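Local coordinates for protein GDP-L-fucose synthase (Campylobacter jejuni subsp. jejuni serotype O:2, PDB 7M13) that binds NADP(H) and makes GDP-D-glycero-L-gluco-heptose for the capsular polysaccharide, and belongs to the GDP-L-fucose synthase group of NAD(P)-dependent epimerases and dehydratases, at residues B[169-174]-B[244-249]; B[163-168]-B[252-257]; B[231-236]-B[303-308]; B[192-197]-B[225-230]. One frame throughout, in Å; residues are numbered along the deposited sequence. Where two conformers were deposited one is given.

Contact 1 of 4, residues B[169-174]-B[244-249]. With NAP (NADP nicotinamide-adenine-dinucleotide phosphate), chain E.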
# COMPACT_ATOMS: atom_id res chain seq x y z
N ASN B 169 -4.60 20.92 1.10
CA ASN B 169 -6.00 21.41 1.08
C ASN B 169 -6.23 22.15 -0.23
O ASN B 169 -5.53 23.12 -0.49
CB ASN B 169 -6.37 22.36 2.23
CG ASN B 169 -6.29 21.71 3.59
OD1 ASN B 169 -7.17 20.93 3.95
ND2 ASN B 169 -5.21 22.01 4.30
N LEU B 170 -7.20 21.69 -1.01
CA LEU B 170 -7.57 22.30 -2.29
C LEU B 170 -8.76 23.22 -2.06
O LEU B 170 -9.62 22.92 -1.22
CB LEU B 170 -7.89 21.18 -3.27
CG LEU B 170 -8.13 21.59 -4.71
CD1 LEU B 170 -6.90 22.19 -5.34
CD2 LEU B 170 -8.60 20.36 -5.49
N TYR B 171 -8.77 24.31 -2.79
CA TYR B 171 -9.98 25.15 -2.95
C TYR B 171 -9.93 25.64 -4.38
O TYR B 171 -9.00 25.33 -5.11
CB TYR B 171 -10.03 26.25 -1.88
CG TYR B 171 -9.10 27.41 -2.11
CD1 TYR B 171 -7.73 27.30 -1.97
CD2 TYR B 171 -9.59 28.66 -2.49
CE1 TYR B 171 -6.86 28.36 -2.21
CE2 TYR B 171 -8.75 29.74 -2.69
CZ TYR B 171 -7.38 29.60 -2.56
OH TYR B 171 -6.55 30.66 -2.79
N GLY B 172 -10.92 26.37 -4.84
CA GLY B 172 -10.76 26.93 -6.19
C GLY B 172 -11.95 27.77 -6.55
O GLY B 172 -12.81 27.94 -5.69
N THR B 173 -11.99 28.25 -7.78
CA THR B 173 -13.06 29.15 -8.23
C THR B 173 -14.36 28.34 -8.22
O THR B 173 -15.28 28.70 -7.45
CB THR B 173 -12.66 29.77 -9.56
OG1 THR B 173 -11.48 30.54 -9.29
CG2 THR B 173 -13.75 30.63 -10.17
N LYS B 174 -14.39 27.23 -8.97
CA LYS B 174 -15.56 26.32 -9.04
C LYS B 174 -15.40 25.17 -8.04
O LYS B 174 -15.20 24.02 -8.49
CB LYS B 174 -15.74 25.80 -10.46
CG LYS B 174 -15.82 26.89 -11.53
CD LYS B 174 -16.42 26.38 -12.82
CE LYS B 174 -16.83 27.49 -13.78
NZ LYS B 174 -15.70 28.41 -14.05
N PHE B 244 -3.25 26.07 1.89
CA PHE B 244 -4.27 25.91 0.83
C PHE B 244 -3.60 26.08 -0.52
O PHE B 244 -2.59 26.82 -0.66
CB PHE B 244 -5.43 26.91 0.98
CG PHE B 244 -6.14 26.82 2.29
CD1 PHE B 244 -7.21 25.96 2.45
CD2 PHE B 244 -5.74 27.59 3.37
CE1 PHE B 244 -7.87 25.85 3.67
CE2 PHE B 244 -6.40 27.48 4.58
CZ PHE B 244 -7.45 26.62 4.73
N ILE B 245 -4.15 25.42 -1.53
CA ILE B 245 -3.73 25.65 -2.93
C ILE B 245 -5.01 25.82 -3.74
O ILE B 245 -5.93 25.01 -3.60
CB ILE B 245 -2.78 24.55 -3.48
CG1 ILE B 245 -2.25 24.94 -4.86
CG2 ILE B 245 -3.44 23.17 -3.46
CD1 ILE B 245 -1.22 23.99 -5.45
N HIS B 246 -5.02 26.87 -4.54
CA HIS B 246 -6.15 27.14 -5.45
C HIS B 246 -6.05 26.17 -6.62
O HIS B 246 -4.94 25.97 -7.15
CB HIS B 246 -6.09 28.61 -5.88
CG HIS B 246 -7.29 29.06 -6.63
ND1 HIS B 246 -7.46 28.80 -7.97
CD2 HIS B 246 -8.38 29.75 -6.22
CE1 HIS B 246 -8.61 29.32 -8.36
NE2 HIS B 246 -9.20 29.94 -7.31
N SER B 247 -7.19 25.71 -7.11
CA SER B 247 -7.22 24.71 -8.19
C SER B 247 -6.62 25.25 -9.50
O SER B 247 -6.16 24.42 -10.30
CB SER B 247 -8.57 24.16 -8.34
OG SER B 247 -9.48 25.20 -8.67
N ASP B 248 -6.57 26.56 -9.74
CA ASP B 248 -5.85 27.09 -10.93
C ASP B 248 -4.35 26.89 -10.77
O ASP B 248 -3.67 26.63 -11.77
CB ASP B 248 -6.17 28.55 -11.22
CG ASP B 248 -7.53 28.79 -11.85
OD1 ASP B 248 -8.16 27.81 -12.32
OD2 ASP B 248 -7.94 29.97 -11.85
N ASP B 249 -3.82 27.05 -9.55
CA ASP B 249 -2.40 26.77 -9.24
C ASP B 249 -2.16 25.26 -9.35
O ASP B 249 -1.12 24.90 -9.91
CB ASP B 249 -1.98 27.36 -7.89
CG ASP B 249 -1.39 28.78 -7.96
OD1 ASP B 249 -0.85 29.16 -9.03
OD2 ASP B 249 -1.45 29.47 -6.93
PA NAP E . -13.21 15.53 -5.79
O1A NAP E . -13.59 14.80 -4.53
O2A NAP E . -13.71 16.94 -5.95
O5B NAP E . -13.67 14.76 -7.07
C5B NAP E . -13.41 13.36 -7.22
C4B NAP E . -14.05 12.94 -8.51
O4B NAP E . -13.70 11.55 -8.71
C3B NAP E . -15.59 13.02 -8.52
O3B NAP E . -16.01 13.78 -9.65
C2B NAP E . -16.03 11.56 -8.55
O2B NAP E . -17.19 11.33 -9.34
C1B NAP E . -14.84 10.89 -9.23
N9A NAP E . -14.77 9.48 -8.92
C8A NAP E . -14.63 8.90 -7.69
N7A NAP E . -14.72 7.59 -7.71
C5A NAP E . -14.95 7.29 -9.03
C6A NAP E . -15.16 6.07 -9.70
N6A NAP E . -15.21 4.88 -9.08
N1A NAP E . -15.38 6.13 -11.03
C2A NAP E . -15.36 7.32 -11.64
N3A NAP E . -15.19 8.53 -11.11
C4A NAP E . -14.99 8.45 -9.79
O3 NAP E . -11.61 15.52 -5.91
PN NAP E . -10.60 16.72 -5.65
O1N NAP E . -10.94 17.33 -4.35
O2N NAP E . -10.59 17.53 -6.88
O5D NAP E . -9.22 15.90 -5.52
C5D NAP E . -8.40 15.68 -6.64
C4D NAP E . -7.18 14.94 -6.18
O4D NAP E . -6.43 15.77 -5.25
C3D NAP E . -7.46 13.62 -5.46
O3D NAP E . -6.44 12.65 -5.75
C2D NAP E . -7.41 14.05 -4.02
O2D NAP E . -7.20 12.98 -3.10
C1D NAP E . -6.27 15.04 -4.03
N1N NAP E . -6.33 15.95 -2.86
C2N NAP E . -7.39 16.79 -2.66
C3N NAP E . -7.47 17.54 -1.54
C7N NAP E . -8.60 18.46 -1.26
O7N NAP E . -8.52 19.25 -0.29
N7N NAP E . -9.66 18.41 -2.07
C4N NAP E . -6.40 17.51 -0.57
C5N NAP E . -5.29 16.63 -0.86
C6N NAP E . -5.32 15.86 -1.91
P2B NAP E . -18.66 11.65 -8.74
O1X NAP E . -18.76 13.15 -8.82
O2X NAP E . -18.77 11.09 -7.39
O3X NAP E . -19.61 10.93 -9.71
O HOH W 1 -10.48 30.63 -11.82
O HOH W 2 -12.10 23.92 -9.54
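At the nicotinamide end of the Rossmann-type NADP pocket, Leu170 and Tyr171 pair in parallel with Ile245 and His246, just where the second strand gives way to a helix. Ile245 N donates to Asn169 O (2.9 Å) and Tyr171 N to Ile245 O, while the bond from Ser247 N to Tyr171 O is weak. The backbone of Leu170 also serves the cofactor: its N gives an almost straight hydrogen bond (173°) to O7N of the NADP carboxamide at 2.9 Å. Because its CG lies anti to the backbone N, CD1 leans over Ser247 CA and CD2 approaches O2N of the nicotinamide-side phosphate.

Beyond the pairing, His246 makes several kinds of side-chain contact. Its ring stands upright on the Tyr171 ring in a T-shaped stack, the imidazole edge directed at the phenol face, with centroids 5.0 Å apart and planes at 88°. Gly172 CA covers one face of the same imidazole, 3.7 Å from its centroid, a CH-pi contact. Both ring nitrogens are used: ND1 accepts from Asp248 N (3.0 Å), capping the helix from the N-cap position, and NE2 donates weakly to Thr173 OG1 at the ring edge (3.1 Å). A water joins Thr173 OG1 to Asp248 OD2, while Asp248 OD1 is bonded to Asn27 of helix 19-30. With no side chain on Gly172, Ser247 OG can lie 3.3 Å from Gly172 CA.

Helix 19-30 packs on Leu170 and Ser247, helix 335-347 meets Tyr171 and Thr173, and helix 184-199 abuts Tyr171 and Phe244.

Contact 2 of 4, residues B[163-168]-B[252-257]. With NAP (NADP nicotinamide-adenine-dinucleotide phosphate), chain E.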
# COMPACT_ATOMS: atom_id res chain seq x y z
N ILE B 163 4.10 10.71 -12.57
CA ILE B 163 4.61 11.65 -11.53
C ILE B 163 3.51 11.89 -10.51
O ILE B 163 2.36 12.14 -10.90
CB ILE B 163 5.01 12.96 -12.19
CG1 ILE B 163 5.90 12.77 -13.41
CG2 ILE B 163 5.67 13.84 -11.15
CD1 ILE B 163 7.15 12.07 -13.11
N THR B 164 3.85 11.84 -9.21
CA THR B 164 2.91 12.11 -8.10
C THR B 164 3.18 13.50 -7.55
O THR B 164 4.34 13.78 -7.15
CB THR B 164 3.01 11.07 -6.97
OG1 THR B 164 2.62 9.81 -7.55
CG2 THR B 164 2.09 11.38 -5.82
N LEU B 165 2.14 14.31 -7.47
CA LEU B 165 2.15 15.64 -6.85
C LEU B 165 1.29 15.58 -5.59
O LEU B 165 0.16 15.09 -5.66
CB LEU B 165 1.59 16.67 -7.82
CG LEU B 165 2.26 16.77 -9.18
CD1 LEU B 165 1.60 17.84 -10.05
CD2 LEU B 165 3.76 17.05 -9.03
N VAL B 166 1.79 16.07 -4.47
CA VAL B 166 1.15 15.88 -3.15
C VAL B 166 0.75 17.23 -2.57
O VAL B 166 1.62 18.10 -2.50
CB VAL B 166 2.09 15.12 -2.20
CG1 VAL B 166 1.39 14.76 -0.91
CG2 VAL B 166 2.67 13.88 -2.88
N LEU B 167 -0.49 17.37 -2.13
CA LEU B 167 -1.01 18.64 -1.56
C LEU B 167 -1.77 18.35 -0.27
O LEU B 167 -2.11 17.19 0.03
CB LEU B 167 -1.91 19.36 -2.56
CG LEU B 167 -3.15 18.61 -3.05
CD1 LEU B 167 -4.29 19.58 -3.25
CD2 LEU B 167 -2.87 17.87 -4.33
N ASN B 168 -2.08 19.42 0.46
CA ASN B 168 -2.80 19.34 1.75
C ASN B 168 -4.27 19.75 1.65
O ASN B 168 -5.10 19.01 2.16
CB ASN B 168 -2.08 20.19 2.79
CG ASN B 168 -0.88 19.44 3.34
OD1 ASN B 168 -1.00 18.26 3.67
ND2 ASN B 168 0.23 20.14 3.53
N ASP B 252 -2.07 24.60 -13.03
CA ASP B 252 -0.81 25.15 -13.59
C ASP B 252 0.36 24.21 -13.31
O ASP B 252 1.15 23.96 -14.24
CB ASP B 252 -0.41 26.52 -13.02
CG ASP B 252 -1.17 27.69 -13.62
OD1 ASP B 252 -1.91 27.45 -14.60
OD2 ASP B 252 -1.00 28.83 -13.10
N VAL B 253 0.52 23.75 -12.07
CA VAL B 253 1.71 22.91 -11.75
C VAL B 253 1.53 21.53 -12.39
O VAL B 253 2.51 20.94 -12.82
CB VAL B 253 2.06 22.82 -10.24
CG1 VAL B 253 0.98 22.15 -9.41
CG2 VAL B 253 3.42 22.17 -10.04
N ALA B 254 0.30 21.03 -12.47
CA ALA B 254 0.05 19.74 -13.15
C ALA B 254 0.43 19.83 -14.62
O ALA B 254 1.14 18.94 -15.15
CB ALA B 254 -1.37 19.31 -12.93
N ILE B 255 0.06 20.94 -15.28
CA ILE B 255 0.42 21.10 -16.71
C ILE B 255 1.92 21.37 -16.83
O ILE B 255 2.61 20.84 -17.71
CB ILE B 255 -0.43 22.20 -17.36
CG1 ILE B 255 -1.90 21.79 -17.38
CG2 ILE B 255 0.13 22.47 -18.75
CD1 ILE B 255 -2.86 22.93 -17.65
N TYR B 256 2.49 22.16 -15.92
CA TYR B 256 3.95 22.39 -15.93
C TYR B 256 4.72 21.07 -15.80
O TYR B 256 5.74 20.84 -16.46
CB TYR B 256 4.35 23.34 -14.80
CG TYR B 256 5.81 23.61 -14.76
CD1 TYR B 256 6.35 24.65 -15.50
CD2 TYR B 256 6.68 22.84 -13.98
CE1 TYR B 256 7.71 24.89 -15.49
CE2 TYR B 256 8.04 23.06 -13.98
CZ TYR B 256 8.55 24.10 -14.74
OH TYR B 256 9.90 24.36 -14.75
N THR B 257 4.24 20.20 -14.91
CA THR B 257 4.84 18.87 -14.71
C THR B 257 4.79 18.12 -16.03
O THR B 257 5.80 17.58 -16.44
CB THR B 257 4.10 18.08 -13.61
OG1 THR B 257 4.20 18.79 -12.37
CG2 THR B 257 4.82 16.77 -13.32
PA NAP E . -13.21 15.53 -5.79
O1A NAP E . -13.59 14.80 -4.53
O2A NAP E . -13.71 16.94 -5.95
O5B NAP E . -13.67 14.76 -7.07
C5B NAP E . -13.41 13.36 -7.22
C4B NAP E . -14.05 12.94 -8.51
O4B NAP E . -13.70 11.55 -8.71
C3B NAP E . -15.59 13.02 -8.52
O3B NAP E . -16.01 13.78 -9.65
C2B NAP E . -16.03 11.56 -8.55
O2B NAP E . -17.19 11.33 -9.34
C1B NAP E . -14.84 10.89 -9.23
N9A NAP E . -14.77 9.48 -8.92
C8A NAP E . -14.63 8.90 -7.69
N7A NAP E . -14.72 7.59 -7.71
C5A NAP E . -14.95 7.29 -9.03
C6A NAP E . -15.16 6.07 -9.70
N6A NAP E . -15.21 4.88 -9.08
N1A NAP E . -15.38 6.13 -11.03
C2A NAP E . -15.36 7.32 -11.64
N3A NAP E . -15.19 8.53 -11.11
C4A NAP E . -14.99 8.45 -9.79
O3 NAP E . -11.61 15.52 -5.91
PN NAP E . -10.60 16.72 -5.65
O1N NAP E . -10.94 17.33 -4.35
O2N NAP E . -10.59 17.53 -6.88
O5D NAP E . -9.22 15.90 -5.52
C5D NAP E . -8.40 15.68 -6.64
C4D NAP E . -7.18 14.94 -6.18
O4D NAP E . -6.43 15.77 -5.25
C3D NAP E . -7.46 13.62 -5.46
O3D NAP E . -6.44 12.65 -5.75
C2D NAP E . -7.41 14.05 -4.02
O2D NAP E . -7.20 12.98 -3.10
C1D NAP E . -6.27 15.04 -4.03
N1N NAP E . -6.33 15.95 -2.86
C2N NAP E . -7.39 16.79 -2.66
C3N NAP E . -7.47 17.54 -1.54
C7N NAP E . -8.60 18.46 -1.26
O7N NAP E . -8.52 19.25 -0.29
N7N NAP E . -9.66 18.41 -2.07
C4N NAP E . -6.40 17.51 -0.57
C5N NAP E . -5.29 16.63 -0.86
C6N NAP E . -5.32 15.86 -1.91
P2B NAP E . -18.66 11.65 -8.74
O1X NAP E . -18.76 13.15 -8.82
O2X NAP E . -18.77 11.09 -7.39
O3X NAP E . -19.61 10.93 -9.71
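Leu165 and Thr257 carry most of this strand-to-helix contact, with Ile163 adding the third share. The strand segment 163-167 and the helical segment 252-257 run nearly antiparallel, their directions 159° apart and their axes 10.3 Å from each other, a spacing at which side chains alone bridge the gap.

Leu165 points its CB at the helix, and with CG set beside the backbone N (chi1 -56°) and the chain extended beyond it, CD1 arrives 3.6 Å from Thr257 OG1 and 4.0 Å from Ala254 CA. CD2 is almost as near, so the forked end of Leu165 faces the hydroxyl from one side. A buried hydroxyl among methyls needs a partner, and Thr257 finds one in its own helix: OG1 donates to Val253 O at 2.8 Å. That carbonyl already accepts the helical bond from Thr257 N, and the two donors reach it from opposite faces of its plane. The rotation that turns OG1 back to the helix leaves CG2 to meet Ile163, whose CG2 lies 3.7 Å away. Val253 CG1 and Ala254 CB lie more loosely near Leu165 CD1.

Farther along the strand, Leu167 lies against the nicotinamide, CG 3.6 Å from C5N, and Asn168 meets the ring with its backbone O, its ND2 going to Glu243. The strand sits between 105-111 and 277-278 in the Rossmann sheet, with Ile277 touching both Ile163 and Leu165; on the helix, Ala254 also packs against Phe109 of strand 105-111 and Leu24 of helix 19-30.

Contact 3 of 4, residues B[231-236]-B[303-308]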
# COMPACT_ATOMS: atom_id res chain seq x y z
N SER B 231 -23.08 36.31 14.62
CA SER B 231 -21.71 35.72 14.67
C SER B 231 -21.56 34.47 13.79
O SER B 231 -22.57 33.79 13.48
CB SER B 231 -21.33 35.42 16.10
OG SER B 231 -22.25 34.52 16.69
N VAL B 232 -20.31 34.20 13.40
CA VAL B 232 -19.82 32.86 12.98
C VAL B 232 -18.96 32.33 14.12
O VAL B 232 -17.94 32.99 14.46
CB VAL B 232 -19.06 32.92 11.64
CG1 VAL B 232 -18.44 31.58 11.28
CG2 VAL B 232 -19.96 33.42 10.52
N GLU B 233 -19.40 31.23 14.72
CA GLU B 233 -18.73 30.53 15.84
C GLU B 233 -17.97 29.32 15.27
O GLU B 233 -18.60 28.49 14.59
CB GLU B 233 -19.77 30.10 16.88
CG GLU B 233 -19.17 29.57 18.17
CD GLU B 233 -20.10 29.65 19.37
OE1 GLU B 233 -21.29 30.00 19.18
OE2 GLU B 233 -19.64 29.36 20.49
N ILE B 234 -16.66 29.25 15.53
CA ILE B 234 -15.82 28.11 15.06
C ILE B 234 -15.31 27.37 16.31
O ILE B 234 -14.85 28.04 17.25
CB ILE B 234 -14.69 28.61 14.15
CG1 ILE B 234 -15.26 29.37 12.94
CG2 ILE B 234 -13.78 27.47 13.72
CD1 ILE B 234 -14.21 30.04 12.08
N TRP B 235 -15.43 26.04 16.31
CA TRP B 235 -14.84 25.18 17.35
C TRP B 235 -13.31 25.24 17.23
O TRP B 235 -12.79 25.20 16.11
CB TRP B 235 -15.39 23.75 17.28
CG TRP B 235 -16.73 23.61 17.94
CD1 TRP B 235 -17.95 23.80 17.36
CD2 TRP B 235 -16.99 23.28 19.32
NE1 TRP B 235 -18.95 23.60 18.28
CE2 TRP B 235 -18.39 23.28 19.49
CE3 TRP B 235 -16.17 22.98 20.42
CZ2 TRP B 235 -18.99 22.99 20.71
CZ3 TRP B 235 -16.77 22.69 21.63
CH2 TRP B 235 -18.16 22.70 21.77
N GLY B 236 -12.64 25.41 18.36
CA GLY B 236 -11.18 25.39 18.46
C GLY B 236 -10.66 26.66 19.11
O GLY B 236 -11.49 27.49 19.55
N GLU B 303 -19.67 39.05 14.36
CA GLU B 303 -18.44 38.68 15.11
C GLU B 303 -17.86 37.38 14.56
O GLU B 303 -18.62 36.51 14.07
CB GLU B 303 -18.76 38.51 16.59
CG GLU B 303 -19.25 39.78 17.24
CD GLU B 303 -19.99 39.57 18.55
OE1 GLU B 303 -20.41 40.58 19.14
OE2 GLU B 303 -20.12 38.40 18.99
N LEU B 304 -16.54 37.25 14.67
CA LEU B 304 -15.87 35.94 14.68
C LEU B 304 -15.67 35.53 16.14
O LEU B 304 -15.08 36.31 16.92
CB LEU B 304 -14.55 36.05 13.92
CG LEU B 304 -13.68 34.79 13.95
CD1 LEU B 304 -14.46 33.58 13.43
CD2 LEU B 304 -12.40 35.01 13.16
N VAL B 305 -16.16 34.35 16.49
CA VAL B 305 -16.06 33.79 17.87
C VAL B 305 -15.35 32.44 17.79
O VAL B 305 -15.73 31.61 16.92
CB VAL B 305 -17.45 33.64 18.51
CG1 VAL B 305 -17.36 33.14 19.94
CG2 VAL B 305 -18.24 34.95 18.46
N PHE B 306 -14.35 32.21 18.64
CA PHE B 306 -13.73 30.88 18.84
C PHE B 306 -14.24 30.30 20.15
O PHE B 306 -14.21 31.00 21.18
CB PHE B 306 -12.21 30.94 18.72
CG PHE B 306 -11.79 31.09 17.29
CD1 PHE B 306 -11.85 30.01 16.42
CD2 PHE B 306 -11.43 32.33 16.78
CE1 PHE B 306 -11.50 30.15 15.09
CE2 PHE B 306 -11.10 32.48 15.44
CZ PHE B 306 -11.13 31.39 14.61
N ASN B 307 -14.71 29.06 20.07
CA ASN B 307 -15.26 28.28 21.20
C ASN B 307 -14.25 27.18 21.56
O ASN B 307 -14.11 26.23 20.77
CB ASN B 307 -16.63 27.72 20.83
CG ASN B 307 -17.13 26.72 21.84
OD1 ASN B 307 -16.68 26.71 22.98
ND2 ASN B 307 -18.04 25.86 21.41
N THR B 308 -13.57 27.34 22.70
CA THR B 308 -12.55 26.40 23.24
C THR B 308 -13.23 25.37 24.15
O THR B 308 -13.87 24.44 23.60
CB THR B 308 -11.46 27.20 23.98
OG1 THR B 308 -12.08 28.27 24.68
CG2 THR B 308 -10.42 27.78 23.04
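Asn307 points the ND2 end of its amide at one face of Trp235, and on the other side of the same sheet Ile234 lies beside the ring of Phe306. ND2 of Asn307 stands 3.0 Å above the plane of the indole, almost over the centre of its six-membered ring, with Trp235 CZ2 the nearest atom at 3.1 Å; amide and indole are tilted 49° apart. Asn307 CG anti to the backbone N (chi1 170°) swings the amide along the tryptophan, both side chains pointing the same way. Glu233 comes at Asn307 obliquely, OE2 resting 3.4 Å from Asn307 CB. On the opposite face, Ile234 CB meets Phe306 CE1 at 3.7 Å, and the Ile234 and Leu304 CD1 methyls touch at 3.8 Å.

These side chains are set in register by a parallel ladder. Val232 N, Ile234 N and Gly236 N donate to the carbonyls of Glu303, Val305 and Asn307, while Val305 N and Asn307 N return bonds to Val232 O and Ile234 O. The pair forms a separate two-stranded parallel sheet, consistent with the smaller substrate-binding region of extended short-chain dehydrogenases, and Trp235 is predicted to contact the substrate. Gly236 closes the ladder at a positive phi (125°), a backbone shape in which a side chain would collide with the carbonyl O of Trp235.

Behind the Ile234 face, helix 287-298 supplies Ala291 to Ile234 and Leu304, and Ile287 to Phe306. Helix 184-199 packs on Val232 and Ile234, and its Lys191, another predicted substrate contact, donates from NZ to Glu233 O.

Contact 4 of 4, residues B[192-197]-B[225-230]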
# COMPACT_ATOMS: atom_id res chain seq x y z
N PHE B 192 -19.75 32.16 6.22
CA PHE B 192 -19.80 33.64 6.36
C PHE B 192 -20.87 34.22 5.43
O PHE B 192 -21.49 35.20 5.82
CB PHE B 192 -18.43 34.27 6.14
CG PHE B 192 -17.60 34.29 7.39
CD1 PHE B 192 -17.75 35.30 8.32
CD2 PHE B 192 -16.71 33.27 7.66
CE1 PHE B 192 -17.01 35.31 9.49
CE2 PHE B 192 -15.95 33.28 8.83
CZ PHE B 192 -16.12 34.29 9.75
N HIS B 193 -21.05 33.65 4.23
CA HIS B 193 -22.08 34.14 3.26
C HIS B 193 -23.47 34.00 3.90
O HIS B 193 -24.23 35.00 3.87
CB HIS B 193 -21.96 33.40 1.93
CG HIS B 193 -22.99 33.82 0.94
ND1 HIS B 193 -22.92 35.03 0.28
CD2 HIS B 193 -24.12 33.21 0.52
CE1 HIS B 193 -23.96 35.14 -0.53
NE2 HIS B 193 -24.70 34.04 -0.40
N LEU B 194 -23.78 32.84 4.46
CA LEU B 194 -25.10 32.58 5.10
C LEU B 194 -25.26 33.45 6.36
O LEU B 194 -26.38 33.92 6.60
CB LEU B 194 -25.24 31.10 5.45
CG LEU B 194 -25.22 30.14 4.27
CD1 LEU B 194 -25.57 28.74 4.73
CD2 LEU B 194 -26.18 30.60 3.18
N ALA B 195 -24.18 33.67 7.12
CA ALA B 195 -24.17 34.60 8.28
C ALA B 195 -24.60 35.99 7.80
O ALA B 195 -25.38 36.65 8.51
CB ALA B 195 -22.81 34.64 8.92
N LYS B 196 -24.07 36.43 6.65
CA LYS B 196 -24.39 37.74 6.04
C LYS B 196 -25.86 37.74 5.63
O LYS B 196 -26.57 38.72 5.96
CB LYS B 196 -23.48 38.04 4.85
CG LYS B 196 -23.68 39.43 4.25
CD LYS B 196 -22.67 39.80 3.19
CE LYS B 196 -22.92 39.09 1.87
NZ LYS B 196 -22.07 39.64 0.79
N LEU B 197 -26.31 36.70 4.91
CA LEU B 197 -27.73 36.61 4.50
C LEU B 197 -28.62 36.74 5.74
O LEU B 197 -29.61 37.48 5.67
CB LEU B 197 -28.01 35.29 3.77
CG LEU B 197 -27.36 35.13 2.39
CD1 LEU B 197 -27.87 33.87 1.70
CD2 LEU B 197 -27.58 36.34 1.50
N PHE B 225 -24.14 24.55 12.68
CA PHE B 225 -22.86 24.80 11.95
C PHE B 225 -22.22 26.09 12.47
O PHE B 225 -21.24 26.55 11.84
CB PHE B 225 -23.09 24.83 10.44
CG PHE B 225 -23.11 23.47 9.79
CD1 PHE B 225 -21.97 22.68 9.77
CD2 PHE B 225 -24.27 22.98 9.20
CE1 PHE B 225 -21.99 21.42 9.18
CE2 PHE B 225 -24.28 21.72 8.61
CZ PHE B 225 -23.15 20.95 8.60
N GLY B 226 -22.74 26.65 13.57
CA GLY B 226 -22.21 27.85 14.25
C GLY B 226 -22.50 29.13 13.47
O GLY B 226 -21.78 30.15 13.70
N ILE B 227 -23.49 29.09 12.58
CA ILE B 227 -23.92 30.22 11.70
C ILE B 227 -25.11 30.90 12.37
O ILE B 227 -26.11 30.18 12.64
CB ILE B 227 -24.26 29.75 10.28
CG1 ILE B 227 -23.12 28.93 9.65
CG2 ILE B 227 -24.66 30.92 9.40
CD1 ILE B 227 -23.56 28.05 8.50
N SER B 228 -25.02 32.21 12.61
CA SER B 228 -26.10 33.07 13.17
C SER B 228 -26.00 34.48 12.59
O SER B 228 -25.00 34.78 11.90
CB SER B 228 -26.07 33.07 14.66
OG SER B 228 -25.11 34.00 15.14
N LYS B 229 -27.02 35.32 12.83
CA LYS B 229 -27.09 36.69 12.25
C LYS B 229 -26.06 37.58 12.95
O LYS B 229 -25.59 38.53 12.32
CB LYS B 229 -28.51 37.26 12.29
CG LYS B 229 -28.98 37.83 13.63
CD LYS B 229 -30.26 38.63 13.50
CE LYS B 229 -31.18 38.51 14.70
NZ LYS B 229 -32.49 39.15 14.45
N LYS B 230 -25.69 37.25 14.19
CA LYS B 230 -24.79 38.08 15.03
C LYS B 230 -23.33 37.59 14.93
O LYS B 230 -22.44 38.41 15.16
CB LYS B 230 -25.28 38.12 16.45
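Ile227 and Ser228 bring a loop down on helix 184-199 at Leu194 and Ala195. Entering this loop, Phe225 stacks on Phe179 and gives its carbonyl O to Lys191 NZ. Gly226 follows with a positive phi of 73°, and Ile227 after it points its CB at the helix.

Ile227 then does most of the work. Its CG2, anti to the backbone N, rests on the helix backbone 3.6 Å from Ala195 N and 4.0 Å from Leu194 CB, and comes within 4.2 Å of Ala195 CB. One methyl branch thus fits against the turn between two successive helix residues; Phe179 also touches the isoleucine side chain. At Ser228 it is the backbone that meets the helix, with O lying 3.7 Å from Ala195 CB; its CB points away from the helix, and OG bonds Ser231 O. Lys229 passes Ala195 with its CA 4.1 Å from Ala195 O and sends its side chain off.

Gly226 is the C-prime residue of a Schellman motif that ends helix 215-224, its N bonded to His223 O and Ile227 N to Leu222 O, and Ile227 packs on Leu222, the apolar contact that usually accompanies this motif.

From the N terminus, strand 162-171 supplies the opening segments of contacts 2 and 1 in turn, and it is the run of strand 241-246 into helix 247-260 that closes them, contact 1 first; its loop therefore lies within that of contact 2. Both belong to the Rossmann half, both touch NADP, and they meet through Ile245 CG2 and Leu167 CD1. Contact 4 closes a shorter loop within both. Contact 3 opens just afterwards, in series with contact 4, and closes beyond helix 287-298, so its loop crosses those of contacts 1 and 2. Contacts 3 and 4 adjoin, through Val232 against Ala195 and probable backbone bonds, tying the outlying sheet to helix 184-199.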